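Local coordinates for extracellular sialidase/neuraminidase, putative (Aspergillus fumigatus, PDB 2XZK), which probably hydrolyses glycosidic bonds to terminal KDN, a deaminated relative of sialic acid, acting as a secreted exo-sialidase of the KDNase type, at residues R39-V44 with L352-F357; Y116-W121 with D183-G188; F35-I40 with S366-I371. One frame throughout, in Å; residues are numbered along the deposited sequence. Where two conformers were deposited one is given.

Interaction 1 of 3, residues R39-V44 with L352-F357; sequences RIPAVV and LVESDF. With FKD (3-deoxy-3-fluoro-D-erythro-alpha-L-manno-non-2-ulopyranosonic acid), chain C; K99 ((2R,3R,4R,5R,6S)-2,3-bis(fluoranyl)-4,5-bis(oxidanyl)-6-[(1R,2R)-1,2,3-tris(oxidanyl)propyl]oxane-2-carboxylic acid), chain D.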
loop_
_atom_site.group_PDB
_atom_site.type_symbol
_atom_site.label_atom_id
_atom_site.label_comp_id
_atom_site.label_asym_id
_atom_site.label_seq_id
_atom_site.Cartn_x
_atom_site.Cartn_y
_atom_site.Cartn_z
ATOM N N ARG A 39 10.204 -2.608 -1.973
ATOM C CA ARG A 39 9.570 -1.610 -1.118
ATOM C C ARG A 39 8.174 -1.322 -1.643
ATOM O O ARG A 39 7.820 -1.736 -2.748
ATOM C CB ARG A 39 10.389 -0.310 -1.055
ATOM C CG ARG A 39 11.656 -0.383 -0.198
ATOM C CD ARG A 39 12.080 0.993 0.307
ATOM N NE ARG A 39 11.046 1.506 1.196
ATOM C CZ ARG A 39 10.749 2.783 1.384
ATOM N NH1 ARG A 39 11.440 3.744 0.775
ATOM N NH2 ARG A 39 9.740 3.092 2.201
ATOM N N ILE A 40 7.398 -0.611 -0.831
ATOM C CA ILE A 40 6.118 -0.013 -1.236
ATOM C C ILE A 40 5.053 -1.068 -1.559
ATOM O O ILE A 40 4.617 -1.203 -2.712
ATOM C CB ILE A 40 6.283 1.014 -2.406
ATOM C CG1 ILE A 40 7.604 1.812 -2.310
ATOM C CG2 ILE A 40 5.079 1.942 -2.483
ATOM C CD1 ILE A 40 7.846 2.564 -1.005
ATOM N N PRO A 41 4.636 -1.838 -0.534
ATOM C CA PRO A 41 3.735 -2.950 -0.769
ATOM C C PRO A 41 2.302 -2.536 -1.038
ATOM O O PRO A 41 1.871 -1.486 -0.584
ATOM C CB PRO A 41 3.766 -3.715 0.557
ATOM C CG PRO A 41 4.080 -2.660 1.588
ATOM C CD PRO A 41 5.072 -1.773 0.879
ATOM N N ALA A 42 1.578 -3.378 -1.761
ATOM C CA ALA A 42 0.126 -3.261 -1.864
ATOM C C ALA A 42 -0.444 -4.659 -1.991
ATOM O O ALA A 42 0.133 -5.495 -2.677
ATOM C CB ALA A 42 -0.262 -2.418 -3.087
ATOM N N VAL A 43 -1.547 -4.924 -1.314
ATOM C CA VAL A 43 -2.183 -6.246 -1.364
ATOM C C VAL A 43 -3.708 -6.178 -1.472
ATOM O O VAL A 43 -4.368 -5.355 -0.800
ATOM C CB VAL A 43 -1.739 -7.129 -0.166
ATOM C CG1 VAL A 43 -2.262 -6.565 1.165
ATOM C CG2 VAL A 43 -2.155 -8.592 -0.376
ATOM N N VAL A 44 -4.256 -7.043 -2.325
ATOM C CA VAL A 44 -5.700 -7.180 -2.464
ATOM C C VAL A 44 -6.097 -8.645 -2.581
ATOM O O VAL A 44 -5.360 -9.453 -3.149
ATOM C CB VAL A 44 -6.267 -6.396 -3.679
ATOM C CG1 VAL A 44 -6.205 -4.894 -3.422
ATOM C CG2 VAL A 44 -5.558 -6.756 -4.998
ATOM N N LEU A 352 1.003 -6.865 4.282
ATOM C CA LEU A 352 2.365 -6.744 3.796
ATOM C C LEU A 352 3.054 -5.636 4.565
ATOM O O LEU A 352 2.459 -4.575 4.752
ATOM C CB LEU A 352 2.376 -6.426 2.293
ATOM C CG LEU A 352 1.981 -7.543 1.330
ATOM C CD1 LEU A 352 2.000 -6.964 -0.084
ATOM C CD2 LEU A 352 2.892 -8.789 1.420
ATOM N N VAL A 353 4.291 -5.866 5.020
ATOM C CA VAL A 353 5.001 -4.876 5.839
ATOM C C VAL A 353 6.463 -4.833 5.421
ATOM O O VAL A 353 7.133 -5.871 5.323
ATOM C CB VAL A 353 4.931 -5.180 7.374
ATOM C CG1 VAL A 353 5.441 -3.996 8.178
ATOM C CG2 VAL A 353 3.497 -5.543 7.821
ATOM N N GLU A 354 6.957 -3.626 5.166
ATOM C CA GLU A 354 8.364 -3.442 4.849
ATOM C C GLU A 354 9.258 -3.854 6.006
ATOM O O GLU A 354 8.875 -3.754 7.182
ATOM C CB GLU A 354 8.635 -1.979 4.515
ATOM C CG GLU A 354 8.005 -1.512 3.234
ATOM C CD GLU A 354 8.420 -0.099 2.871
ATOM O OE1 GLU A 354 8.653 0.738 3.780
ATOM O OE2 GLU A 354 8.504 0.185 1.661
ATOM N N SER A 355 10.458 -4.308 5.647
ATOM C CA SER A 355 11.502 -4.655 6.601
ATOM C C SER A 355 12.848 -4.199 6.007
ATOM O O SER A 355 13.032 -4.189 4.787
ATOM C CB SER A 355 11.493 -6.165 6.860
ATOM O OG SER A 355 12.328 -6.500 7.958
ATOM N N ASP A 356 13.774 -3.827 6.880
ATOM C CA ASP A 356 15.028 -3.181 6.492
ATOM C C ASP A 356 16.179 -3.843 7.240
ATOM O O ASP A 356 16.225 -3.824 8.479
ATOM C CB ASP A 356 14.941 -1.681 6.828
ATOM C CG ASP A 356 16.155 -0.868 6.349
ATOM O OD1 ASP A 356 17.156 -1.443 5.869
ATOM O OD2 ASP A 356 16.087 0.375 6.448
ATOM N N PHE A 357 17.084 -4.449 6.475
ATOM C CA PHE A 357 18.298 -5.065 7.042
ATOM C C PHE A 357 19.225 -4.052 7.713
ATOM O O PHE A 357 19.922 -4.399 8.670
ATOM C CB PHE A 357 19.041 -5.873 5.979
ATOM C CG PHE A 357 18.416 -7.196 5.704
ATOM C CD1 PHE A 357 17.406 -7.324 4.751
ATOM C CD2 PHE A 357 18.798 -8.316 6.430
ATOM C CE1 PHE A 357 16.805 -8.557 4.508
ATOM C CE2 PHE A 357 18.207 -9.541 6.194
ATOM C CZ PHE A 357 17.201 -9.665 5.236
HETATM C C1 FKD C . 9.292 6.920 2.323
HETATM F F1 FKD C . 10.302 6.343 -0.205
HETATM C C2 FKD C . 8.449 7.061 1.046
HETATM C C3 FKD C . 8.956 6.149 -0.088
HETATM C C4 FKD C . 8.173 6.465 -1.365
HETATM O O4 FKD C . 8.767 5.737 -2.432
HETATM C C5 FKD C . 8.179 7.970 -1.689
HETATM O O5 FKD C . 7.399 8.236 -2.851
HETATM C C6 FKD C . 7.615 8.769 -0.503
HETATM O O6 FKD C . 8.372 8.430 0.671
HETATM C C7 FKD C . 7.696 10.305 -0.635
HETATM O O7 FKD C . 9.060 10.714 -0.723
HETATM C C8 FKD C . 7.067 10.996 0.594
HETATM O O8 FKD C . 5.687 10.655 0.670
HETATM C C9 FKD C . 7.198 12.524 0.543
HETATM O O9 FKD C . 6.574 13.022 -0.638
HETATM O O1A FKD C . 9.963 5.893 2.476
HETATM O O1B FKD C . 9.210 7.835 3.173
HETATM O O1A K99 D . 13.024 5.926 10.171
HETATM C C1 K99 D . 13.365 4.987 10.937
HETATM O O1B K99 D . 12.675 4.518 11.876
HETATM C C2 K99 D . 14.769 4.373 10.742
HETATM C C3 K99 D . 14.786 2.856 10.998
HETATM F F1 K99 D . 16.099 2.454 11.134
HETATM C C4 K99 D . 14.114 2.051 9.875
HETATM O O4 K99 D . 14.259 0.654 10.142
HETATM O O6 K99 D . 15.296 4.605 9.422
HETATM C C6 K99 D . 14.676 3.911 8.295
HETATM C C5 K99 D . 14.736 2.390 8.519
HETATM O O5 K99 D . 14.030 1.728 7.476
HETATM C C7 K99 D . 15.334 4.497 7.037
HETATM O O7 K99 D . 16.707 4.097 6.982
HETATM C C8 K99 D . 15.246 6.037 7.104
HETATM O O8 K99 D . 13.887 6.417 7.364
HETATM C C9 K99 D . 15.767 6.740 5.840
HETATM O O9 K99 D . 15.085 6.260 4.680
HETATM F F2 K99 D . 15.592 4.964 11.630
#

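Interaction 2 of 3, residues Y116-W121 with D183-G188; sequences YLFLSW and DAVGPG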
loop_
_atom_site.group_PDB
_atom_site.type_symbol
_atom_site.label_atom_id
_atom_site.label_comp_id
_atom_site.label_asym_id
_atom_site.label_seq_id
_atom_site.Cartn_x
_atom_site.Cartn_y
_atom_site.Cartn_z
ATOM N N TYR A 116 -8.100 -3.151 -10.994
ATOM C CA TYR A 116 -7.447 -1.918 -11.419
ATOM C C TYR A 116 -6.208 -1.658 -10.579
ATOM O O TYR A 116 -6.240 -1.789 -9.359
ATOM C CB TYR A 116 -8.401 -0.735 -11.265
ATOM C CG TYR A 116 -9.517 -0.641 -12.279
ATOM C CD1 TYR A 116 -9.247 -0.327 -13.616
ATOM C CD2 TYR A 116 -10.832 -0.807 -11.893
ATOM C CE1 TYR A 116 -10.277 -0.212 -14.550
ATOM C CE2 TYR A 116 -11.874 -0.684 -12.818
ATOM C CZ TYR A 116 -11.573 -0.391 -14.142
ATOM O OH TYR A 116 -12.604 -0.251 -15.051
ATOM N N LEU A 117 -5.117 -1.273 -11.229
ATOM C CA LEU A 117 -3.906 -0.927 -10.518
ATOM C C LEU A 117 -3.458 0.449 -10.995
ATOM O O LEU A 117 -2.970 0.605 -12.114
ATOM C CB LEU A 117 -2.812 -1.991 -10.732
ATOM C CG LEU A 117 -1.427 -1.750 -10.115
ATOM C CD1 LEU A 117 -1.427 -1.857 -8.594
ATOM C CD2 LEU A 117 -0.453 -2.748 -10.690
ATOM N N PHE A 118 -3.671 1.456 -10.150
ATOM C CA PHE A 118 -3.095 2.773 -10.389
ATOM C C PHE A 118 -1.633 2.807 -9.970
ATOM O O PHE A 118 -1.241 2.158 -9.001
ATOM C CB PHE A 118 -3.869 3.860 -9.639
ATOM C CG PHE A 118 -5.236 4.124 -10.199
ATOM C CD1 PHE A 118 -6.319 3.368 -9.789
ATOM C CD2 PHE A 118 -5.429 5.121 -11.160
ATOM C CE1 PHE A 118 -7.599 3.593 -10.317
ATOM C CE2 PHE A 118 -6.699 5.363 -11.693
ATOM C CZ PHE A 118 -7.789 4.604 -11.270
ATOM N N LEU A 119 -0.834 3.569 -10.716
ATOM C CA LEU A 119 0.614 3.631 -10.516
ATOM C C LEU A 119 1.112 5.037 -10.752
ATOM O O LEU A 119 0.508 5.777 -11.513
ATOM C CB LEU A 119 1.337 2.742 -11.543
ATOM C CG LEU A 119 1.090 1.248 -11.528
ATOM C CD1 LEU A 119 1.883 0.602 -12.664
ATOM C CD2 LEU A 119 1.513 0.666 -10.186
ATOM N N SER A 120 2.232 5.388 -10.124
ATOM C CA SER A 120 2.958 6.608 -10.477
ATOM C C SER A 120 4.170 6.262 -11.312
ATOM O O SER A 120 4.737 5.182 -11.181
ATOM C CB SER A 120 3.437 7.335 -9.215
ATOM O OG SER A 120 2.349 7.706 -8.378
ATOM N N TRP A 121 4.591 7.211 -12.141
ATOM C CA TRP A 121 5.783 7.069 -12.945
ATOM C C TRP A 121 6.590 8.363 -12.917
ATOM O O TRP A 121 6.010 9.453 -12.899
ATOM C CB TRP A 121 5.393 6.726 -14.393
ATOM C CG TRP A 121 6.584 6.601 -15.325
ATOM C CD1 TRP A 121 7.311 5.471 -15.593
ATOM C CD2 TRP A 121 7.175 7.654 -16.107
ATOM N NE1 TRP A 121 8.322 5.758 -16.485
ATOM C CE2 TRP A 121 8.259 7.087 -16.818
ATOM C CE3 TRP A 121 6.897 9.020 -16.271
ATOM C CZ2 TRP A 121 9.067 7.846 -17.685
ATOM C CZ3 TRP A 121 7.705 9.774 -17.132
ATOM C CH2 TRP A 121 8.766 9.178 -17.827
ATOM N N ASP A 183 3.750 14.056 -7.732
ATOM C CA ASP A 183 2.439 13.466 -7.539
ATOM C C ASP A 183 2.622 12.096 -6.921
ATOM O O ASP A 183 3.712 11.524 -6.955
ATOM C CB ASP A 183 1.665 13.328 -8.866
ATOM C CG ASP A 183 0.213 12.887 -8.647
ATOM O OD1 ASP A 183 -0.355 13.247 -7.585
ATOM O OD2 ASP A 183 -0.362 12.193 -9.519
ATOM N N ALA A 184 1.550 11.571 -6.347
ATOM C CA ALA A 184 1.544 10.215 -5.821
ATOM C C ALA A 184 0.121 9.699 -5.824
ATOM O O ALA A 184 -0.814 10.454 -5.565
ATOM C CB ALA A 184 2.104 10.190 -4.386
ATOM N N VAL A 185 -0.030 8.414 -6.146
ATOM C CA VAL A 185 -1.267 7.687 -5.911
ATOM C C VAL A 185 -1.000 6.685 -4.787
ATOM O O VAL A 185 0.075 6.080 -4.741
ATOM C CB VAL A 185 -1.808 7.012 -7.203
ATOM C CG1 VAL A 185 -0.846 5.934 -7.761
ATOM C CG2 VAL A 185 -3.184 6.438 -6.956
ATOM N N GLY A 186 -1.942 6.564 -3.850
ATOM C CA GLY A 186 -1.725 5.751 -2.648
ATOM C C GLY A 186 -0.388 6.101 -2.002
ATOM O O GLY A 186 -0.116 7.270 -1.735
ATOM N N PRO A 187 0.495 5.099 -1.798
ATOM C CA PRO A 187 0.374 3.691 -2.208
ATOM C C PRO A 187 -0.435 2.870 -1.206
ATOM O O PRO A 187 -0.543 3.249 -0.044
ATOM C CB PRO A 187 1.828 3.223 -2.232
ATOM C CG PRO A 187 2.462 4.017 -1.108
ATOM C CD PRO A 187 1.817 5.388 -1.215
ATOM N N GLY A 188 -1.010 1.770 -1.666
ATOM C CA GLY A 188 -1.713 0.852 -0.783
ATOM C C GLY A 188 -2.905 0.205 -1.449
ATOM O O GLY A 188 -2.804 -0.907 -1.973
HETATM O O HOH W 1 1.375 9.851 -9.869
#

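Interaction 3 of 3, residues F35-I40 with S366-I371; sequences FHSFRI and SYRAII. With FKD (3-deoxy-3-fluoro-D-erythro-alpha-L-manno-non-2-ulopyranosonic acid), chain C.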
loop_
_atom_site.group_PDB
_atom_site.type_symbol
_atom_site.label_atom_id
_atom_site.label_comp_id
_atom_site.label_asym_id
_atom_site.label_seq_id
_atom_site.Cartn_x
_atom_site.Cartn_y
_atom_site.Cartn_z
ATOM N N PHE A 35 16.584 -7.892 -8.014
ATOM C CA PHE A 35 16.329 -6.599 -7.376
ATOM C C PHE A 35 17.057 -6.481 -6.052
ATOM O O PHE A 35 17.003 -7.389 -5.211
ATOM C CB PHE A 35 14.823 -6.391 -7.175
ATOM C CG PHE A 35 14.027 -6.460 -8.447
ATOM C CD1 PHE A 35 13.853 -5.324 -9.229
ATOM C CD2 PHE A 35 13.453 -7.668 -8.877
ATOM C CE1 PHE A 35 13.130 -5.369 -10.408
ATOM C CE2 PHE A 35 12.725 -7.721 -10.070
ATOM C CZ PHE A 35 12.561 -6.570 -10.836
ATOM N N HIS A 36 17.741 -5.353 -5.869
ATOM C CA HIS A 36 18.400 -5.040 -4.614
ATOM C C HIS A 36 17.397 -5.072 -3.461
ATOM O O HIS A 36 17.597 -5.766 -2.455
ATOM C CB HIS A 36 19.064 -3.657 -4.711
ATOM C CG HIS A 36 19.780 -3.242 -3.464
ATOM N ND1 HIS A 36 19.124 -2.727 -2.364
ATOM C CD2 HIS A 36 21.095 -3.256 -3.145
ATOM C CE1 HIS A 36 20.008 -2.441 -1.422
ATOM N NE2 HIS A 36 21.210 -2.760 -1.869
ATOM N N SER A 37 16.304 -4.330 -3.634
ATOM C CA SER A 37 15.337 -4.109 -2.578
ATOM C C SER A 37 13.910 -4.196 -3.110
ATOM O O SER A 37 13.639 -3.938 -4.290
ATOM C CB SER A 37 15.555 -2.739 -1.934
ATOM O OG SER A 37 16.711 -2.723 -1.127
ATOM N N PHE A 38 13.005 -4.595 -2.221
ATOM C CA PHE A 38 11.575 -4.516 -2.486
ATOM C C PHE A 38 10.958 -3.577 -1.473
ATOM O O PHE A 38 11.175 -3.717 -0.276
ATOM C CB PHE A 38 10.944 -5.897 -2.405
ATOM C CG PHE A 38 11.422 -6.823 -3.486
ATOM C CD1 PHE A 38 10.880 -6.735 -4.758
ATOM C CD2 PHE A 38 12.444 -7.746 -3.245
ATOM C CE1 PHE A 38 11.316 -7.567 -5.782
ATOM C CE2 PHE A 38 12.892 -8.589 -4.279
ATOM C CZ PHE A 38 12.320 -8.494 -5.543
ATOM N N ARG A 39 10.204 -2.608 -1.973
ATOM C CA ARG A 39 9.570 -1.610 -1.118
ATOM C C ARG A 39 8.174 -1.322 -1.643
ATOM O O ARG A 39 7.820 -1.736 -2.748
ATOM C CB ARG A 39 10.389 -0.310 -1.055
ATOM C CG ARG A 39 11.656 -0.383 -0.198
ATOM C CD ARG A 39 12.080 0.993 0.307
ATOM N NE ARG A 39 11.046 1.506 1.196
ATOM C CZ ARG A 39 10.749 2.783 1.384
ATOM N NH1 ARG A 39 11.440 3.744 0.775
ATOM N NH2 ARG A 39 9.740 3.092 2.201
ATOM N N ILE A 40 7.398 -0.611 -0.831
ATOM C CA ILE A 40 6.118 -0.013 -1.236
ATOM C C ILE A 40 5.053 -1.068 -1.559
ATOM O O ILE A 40 4.617 -1.203 -2.712
ATOM C CB ILE A 40 6.283 1.014 -2.406
ATOM C CG1 ILE A 40 7.604 1.812 -2.310
ATOM C CG2 ILE A 40 5.079 1.942 -2.483
ATOM C CD1 ILE A 40 7.846 2.564 -1.005
ATOM N N SER A 366 21.248 -0.347 1.952
ATOM C CA SER A 366 20.508 -1.133 2.926
ATOM C C SER A 366 19.401 -1.937 2.248
ATOM O O SER A 366 18.479 -1.377 1.645
ATOM C CB SER A 366 19.962 -0.244 4.030
ATOM O OG SER A 366 21.005 0.100 4.926
ATOM N N TYR A 367 19.518 -3.255 2.343
ATOM C CA TYR A 367 18.580 -4.153 1.683
ATOM C C TYR A 367 17.210 -4.090 2.338
ATOM O O TYR A 367 17.090 -4.103 3.563
ATOM C CB TYR A 367 19.105 -5.590 1.678
ATOM C CG TYR A 367 20.365 -5.749 0.867
ATOM C CD1 TYR A 367 20.304 -5.931 -0.509
ATOM C CD2 TYR A 367 21.619 -5.703 1.482
ATOM C CE1 TYR A 367 21.462 -6.065 -1.263
ATOM C CE2 TYR A 367 22.801 -5.843 0.730
ATOM C CZ TYR A 367 22.705 -6.014 -0.642
ATOM O OH TYR A 367 23.842 -6.159 -1.416
ATOM N N ARG A 368 16.186 -4.013 1.497
ATOM C CA ARG A 368 14.815 -3.953 1.971
ATOM C C ARG A 368 14.004 -5.133 1.460
ATOM O O ARG A 368 14.026 -5.461 0.277
ATOM C CB ARG A 368 14.147 -2.650 1.526
ATOM C CG ARG A 368 14.997 -1.405 1.709
ATOM C CD ARG A 368 15.218 -1.104 3.191
ATOM N NE ARG A 368 15.817 0.206 3.372
ATOM C CZ ARG A 368 15.131 1.345 3.381
ATOM N NH1 ARG A 368 13.807 1.330 3.226
ATOM N NH2 ARG A 368 15.766 2.496 3.551
ATOM N N ALA A 369 13.296 -5.768 2.385
ATOM C CA ALA A 369 12.448 -6.909 2.090
ATOM C C ALA A 369 11.012 -6.628 2.532
ATOM O O ALA A 369 10.743 -5.634 3.229
ATOM C CB ALA A 369 13.006 -8.175 2.776
ATOM N N ILE A 370 10.085 -7.483 2.109
ATOM C CA ILE A 370 8.676 -7.317 2.479
ATOM C C ILE A 370 8.126 -8.596 3.102
ATOM O O ILE A 370 8.253 -9.674 2.528
ATOM C CB ILE A 370 7.806 -6.847 1.286
ATOM C CG1 ILE A 370 8.292 -5.485 0.775
ATOM C CG2 ILE A 370 6.341 -6.762 1.694
ATOM C CD1 ILE A 370 7.592 -4.993 -0.487
ATOM N N ILE A 371 7.564 -8.433 4.300
ATOM C CA ILE A 371 7.006 -9.523 5.095
ATOM C C ILE A 371 5.521 -9.660 4.803
ATOM O O ILE A 371 4.813 -8.644 4.694
ATOM C CB ILE A 371 7.161 -9.236 6.615
ATOM C CG1 ILE A 371 8.579 -8.777 6.950
ATOM C CG2 ILE A 371 6.793 -10.460 7.442
ATOM C CD1 ILE A 371 9.619 -9.816 6.627
HETATM C C1 FKD C . 9.292 6.920 2.323
HETATM F F1 FKD C . 10.302 6.343 -0.205
HETATM C C2 FKD C . 8.449 7.061 1.046
HETATM C C3 FKD C . 8.956 6.149 -0.088
HETATM C C4 FKD C . 8.173 6.465 -1.365
HETATM O O4 FKD C . 8.767 5.737 -2.432
HETATM C C5 FKD C . 8.179 7.970 -1.689
HETATM O O5 FKD C . 7.399 8.236 -2.851
HETATM C C6 FKD C . 7.615 8.769 -0.503
HETATM O O6 FKD C . 8.372 8.430 0.671
HETATM C C7 FKD C . 7.696 10.305 -0.635
HETATM O O7 FKD C . 9.060 10.714 -0.723
HETATM C C8 FKD C . 7.067 10.996 0.594
HETATM O O8 FKD C . 5.687 10.655 0.670
HETATM C C9 FKD C . 7.198 12.524 0.543
HETATM O O9 FKD C . 6.574 13.022 -0.638
HETATM O O1A FKD C . 9.963 5.893 2.476
HETATM O O1B FKD C . 9.210 7.835 3.173
HETATM O O HOH W 2 10.743 -3.034 2.251
#

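Interaction 1 of 3, residues R39-V44 with L352-F357
Glu354 reaches over from strand 349-356 and takes the guanidinium of Arg39 side-on, with NE and NH2 each bonding a different carboxylate oxygen. The straighter bond runs from Arg39 NH2 to the syn lone pair of Glu354 OE1, 3.0 Å away and close to the guanidinium plane. The second is more bent: Arg39 NE comes within 2.9 Å of Glu354 OE2 from above the carboxylate, since the two flat groups are turned 53° apart. Glu354 OE2 also accepts Ile40 N at 2.8 Å, nearly straight and on its anti side. With OE1 accepting from Tyr338 N as well, both oxygens are shared between donors and the carboxylate has little freedom to rotate. The Arg39 chain is bent at its third torsion (chi3 64°), which brings NE and NH2 round to this acid.

The ligand bonds use the end of the same guanidinium. NH1 and NH2 of Arg39 both donate to FKD O1A, NH2 at 2.8 Å, so NH2 serves Glu354 and the ligand together. Ile40 CD1 lies over the centre of one guanidinium face and also touches FKD O4. Farther along, Asp356 OD2 accepts the O5 hydroxyl of K99 at 2.7 Å while paired with Arg368.

Apolar packing holds the other end of this antiparallel pass. Pro41 CB rests 3.5 Å from Leu352 CB as the two side chains slide by each other, and Leu352 CD1 meets Val43 CB at 3.7 Å.

Arg-Ile-Pro is the RIP signature of sialidases. A second-shell glutamate orienting its arginine, with Arg245 and Arg302 also bonded to the ligand, is consistent with the arginine triad that binds the substrate carboxylate in this family.

Interaction 2 of 3, residues Y116-W121 with D183-G188
Asp183 meets Ser120 through a bridging water, which lies 2.8 Å from Ser120 OG and 2.9 Å from Asp183 OD2, hydrogen-bonded to both. The other carboxylate oxygen, OD1, forms a salt bridge with Arg205, and the carbonyl of Asp183 receives Arg151 NE, so the start of the segment is held from several directions. At Ala184 the backbone passes close to the serine hydroxyl, with Ala184 CA 3.7 Å from Ser120 OG. Its methyl group points away from the strand, toward Asn104, and the Ala184 side chain is about 6 Å from the bound FKD, nearest atoms.

This path is that of a connection between blades of a β-propeller: the chain leaves the sheet containing strand 115-122 and passes along that strand on its way to strand 191-192 of the next sheet.

Val185 carries most of the packing. Val185 N gives a weak hydrogen bond to Ser120 OG at 3.3 Å, and its two methyls meet the strand at successive residues. Val185 CG1, set between the backbone N and the carbonyl carbon (chi1 63°), lies 3.7 Å from Leu119 C, while Val185 CG2 touches Phe118 CB at 3.8 Å. The phenyl ring of Phe118 itself leads off toward Trp218, which it meets edge-to-face. The carbonyl of Val185 accepts Asn104 ND2; the chain then moves away from strand 115-122, with a cis peptide before Pro187.

Interaction 3 of 3, residues F35-I40 with S366-I371
Arg368 and Phe38 are joined by the main backbone bond of this contact: Phe38 N donates to Arg368 O, 2.8 Å away. The amide of Arg368 is satisfied by a side chain instead, as Arg368 N donates to Ser37 OG at 3.0 Å. That hydroxyl is doubly engaged, because His36 ND1 is also hydrogen-bonded to Ser37 OG, 2.7 Å away. The far ring nitrogen, His36 NE2, bonds Asn365 OD1. With its CG anti to the backbone N (chi1 -180°), the imidazole lies over Tyr367 in an offset stack, centroids 4.2 Å apart and planes at 15°. The carbonyl of Ser366, at the imidazole edge, accepts from Asn62 ND2.

The strands belong to different blades of the propeller. Strand 37-45 opens the first blade, while strand 368-375 lies in the closing sheet, next to the N-terminal strand 12-18. A classic beta bulge at His36 and Ser37, opposite Arg58, marks the start of the first.

Because the strands diverge at 58°, direct pairing soon gives way to water. One water donates both to Phe38 O at 2.7 Å and to Ala369 O at 2.8 Å, spanning the widening gap. Ile370 CG1 packs against the same Phe38 carbonyl oxygen, 3.5 Å away, and its CD1 reaches the Phe38 CB.

Arg368 runs beside Arg39, pointing the same way, and places Arg368 NH1 over one face of its guanidinium, 3.4 Å from Arg39 CD. No bond links the two arginines. Asp356 pairs with Arg368 NE, and the Arg368 side chain also lies near the bound K99.

How the interactions relate
Interactions 1 and 3 start from the same strand, 37-45, share Arg39 and Ile40, and have centres about 8 Å apart. Their second strands, 349-356 and 368-375, are consecutive in the chain and neighbours in one antiparallel sheet, so together they join the first blade of the propeller to the last, across more than 300 residues. Interaction 2 is nested inside both of these chain closures, with its centre about 15 Å from that of interaction 1 and 18 Å from that of interaction 3. Pro187 and Gly188 nevertheless pack on Ile40 and Ala42. Ring closure and an inter-blade connection thus converge beside the bound FKD.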